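Local atomic coordinates of GphF Dehydratase 1 (PDB entry 6MBF), a protein that probably dehydrates the growing chain in the gephyronic acid polyketide synthase and probably also shifts the resulting double bond. Residues A[142-147]-A[178-183]. Sequence-based numbering, arbitrary orientation.
Sequences PRLDGE and EAIGHV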
loop_
_atom_site.group_PDB
_atom_site.type_symbol
_atom_site.label_atom_id
_atom_site.label_comp_id
_atom_site.label_asym_id
_atom_site.label_seq_id
_atom_site.Cartn_x
_atom_site.Cartn_y
_atom_site.Cartn_z
ATOM N N PRO A 142 14.150 -16.937 2.142
ATOM C CA PRO A 142 14.353 -18.282 2.695
ATOM C C PRO A 142 13.960 -19.364 1.705
ATOM O O PRO A 142 13.194 -19.146 0.769
ATOM C CB PRO A 142 13.441 -18.304 3.928
ATOM C CG PRO A 142 12.432 -17.258 3.681
ATOM C CD PRO A 142 13.094 -16.194 2.852
ATOM N N ARG A 143 14.515 -20.553 1.921
ATOM C CA ARG A 143 14.097 -21.747 1.194
ATOM C C ARG A 143 13.041 -22.403 2.069
ATOM O O ARG A 143 13.338 -23.240 2.917
ATOM C CB ARG A 143 15.289 -22.652 0.909
ATOM C CG ARG A 143 16.647 -21.932 1.000
ATOM C CD ARG A 143 17.740 -22.603 0.132
ATOM N NE ARG A 143 17.718 -24.047 0.320
ATOM C CZ ARG A 143 18.663 -24.893 -0.088
ATOM N NH1 ARG A 143 19.744 -24.465 -0.740
ATOM N NH2 ARG A 143 18.514 -26.192 0.151
ATOM N N LEU A 144 11.790 -21.979 1.879
ATOM C CA LEU A 144 10.721 -22.321 2.808
ATOM C C LEU A 144 10.278 -23.771 2.680
ATOM O O LEU A 144 9.893 -24.386 3.684
ATOM C CB LEU A 144 9.526 -21.390 2.580
ATOM C CG LEU A 144 8.650 -21.106 3.798
ATOM C CD1 LEU A 144 9.470 -20.427 4.880
ATOM C CD2 LEU A 144 7.478 -20.237 3.391
ATOM N N ASP A 145 10.315 -24.327 1.471
ATOM C CA ASP A 145 9.771 -25.657 1.209
ATOM C C ASP A 145 8.340 -25.751 1.739
ATOM O O ASP A 145 7.991 -26.616 2.544
ATOM C CB ASP A 145 10.669 -26.742 1.812
ATOM C CG ASP A 145 10.246 -28.142 1.411
ATOM O OD1 ASP A 145 9.562 -28.288 0.374
ATOM O OD2 ASP A 145 10.593 -29.097 2.142
ATOM N N GLY A 146 7.509 -24.808 1.302
ATOM C CA GLY A 146 6.186 -24.656 1.857
ATOM C C GLY A 146 5.147 -25.489 1.139
ATOM O O GLY A 146 5.419 -26.202 0.174
ATOM N N GLU A 147 3.928 -25.394 1.650
ATOM C CA GLU A 147 2.764 -26.000 1.029
ATOM C C GLU A 147 2.093 -24.962 0.141
ATOM O O GLU A 147 1.864 -23.830 0.572
ATOM C CB GLU A 147 1.802 -26.498 2.106
ATOM C CG GLU A 147 0.484 -27.035 1.597
ATOM C CD GLU A 147 -0.527 -27.209 2.717
ATOM O OE1 GLU A 147 -1.509 -26.435 2.765
ATOM O OE2 GLU A 147 -0.328 -28.108 3.562
ATOM N N GLU A 178 4.552 -18.300 8.128
ATOM C CA GLU A 178 5.405 -17.685 7.127
ATOM C C GLU A 178 5.004 -18.139 5.733
ATOM O O GLU A 178 4.396 -19.199 5.540
ATOM C CB GLU A 178 6.879 -18.022 7.381
ATOM C CG GLU A 178 7.375 -17.520 8.720
ATOM C CD GLU A 178 8.886 -17.625 8.876
ATOM O OE1 GLU A 178 9.594 -17.713 7.846
ATOM O OE2 GLU A 178 9.360 -17.612 10.039
ATOM N N ALA A 179 5.341 -17.307 4.749
ATOM C CA ALA A 179 5.029 -17.638 3.368
ATOM C C ALA A 179 6.031 -16.960 2.453
ATOM O O ALA A 179 6.652 -15.956 2.807
ATOM C CB ALA A 179 3.605 -17.221 2.989
ATOM N N ILE A 180 6.177 -17.524 1.258
ATOM C CA ILE A 180 6.871 -16.867 0.161
ATOM C C ILE A 180 5.918 -16.805 -1.019
ATOM O O ILE A 180 5.308 -17.817 -1.392
ATOM C CB ILE A 180 8.177 -17.579 -0.218
ATOM C CG1 ILE A 180 9.196 -17.415 0.905
ATOM C CG2 ILE A 180 8.727 -17.012 -1.523
ATOM C CD1 ILE A 180 10.411 -18.218 0.672
ATOM N N GLY A 181 5.757 -15.612 -1.568
ATOM C CA GLY A 181 4.887 -15.395 -2.700
ATOM C C GLY A 181 5.691 -14.829 -3.850
ATOM O O GLY A 181 6.721 -14.182 -3.650
ATOM N N HIS A 182 5.230 -15.109 -5.057
ATOM C CA HIS A 182 5.764 -14.526 -6.278
ATOM C C HIS A 182 4.670 -13.634 -6.851
ATOM O O HIS A 182 3.575 -14.122 -7.150
ATOM C CB HIS A 182 6.167 -15.629 -7.261
ATOM C CG HIS A 182 6.580 -15.126 -8.609
ATOM N ND1 HIS A 182 6.431 -15.873 -9.758
ATOM C CD2 HIS A 182 7.137 -13.952 -8.992
ATOM C CE1 HIS A 182 6.884 -15.185 -10.790
ATOM N NE2 HIS A 182 7.323 -14.018 -10.352
ATOM N N VAL A 183 4.942 -12.329 -6.949
ATOM C CA VAL A 183 3.975 -11.367 -7.462
ATOM C C VAL A 183 4.562 -10.706 -8.698
ATOM O O VAL A 183 5.762 -10.402 -8.753
ATOM C CB VAL A 183 3.534 -10.298 -6.426
ATOM C CG1 VAL A 183 3.249 -10.903 -5.075
ATOM C CG2 VAL A 183 4.497 -9.154 -6.331
#
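In this double-hotdog dehydratase, the loop that leads into the short edge strand 147-148 lies over one face of strand 178-184. Leu144 and Pro142 of the loop meet Ile180 of the strand there. CB of Leu144 is 3.8 Å from CD1 of Ile180. The Leu144 side chain turns CG away from the backbone N (chi1 -151°), which brings its CD2 methyl onto the strand backbone. CD2 of Leu144 rests 3.6 Å from CA of Ala179 and 3.7 Å from the backbone N of Ile180. CD1 of Leu144 lies 4.0 Å from OE1 of Glu178, and the two side chains pass at a slant. Ile180 has an extended end (chi2 173°), which carries CD1 out to the loop. CD1 of Ile180 is modelled 3.7 Å from CG of Pro142. It is also placed too close to the Pro142 carbonyl oxygen for normal contact, so its exact position is doubtful. The carboxylate of Glu178 is engaged on the neighbouring strand 241-248, by a salt bridge to Arg247 and a hydrogen bond to His245. Gly146 N hydrogen-bonds to the Glu173 carboxylate and Asp145 O to the Arg175 guanidinium, both on strand 169-175. Leu144, Pro142 and Ile180 thus meet through van der Waals contacts between apolar side chains, and Leu144 also lies against strand backbone.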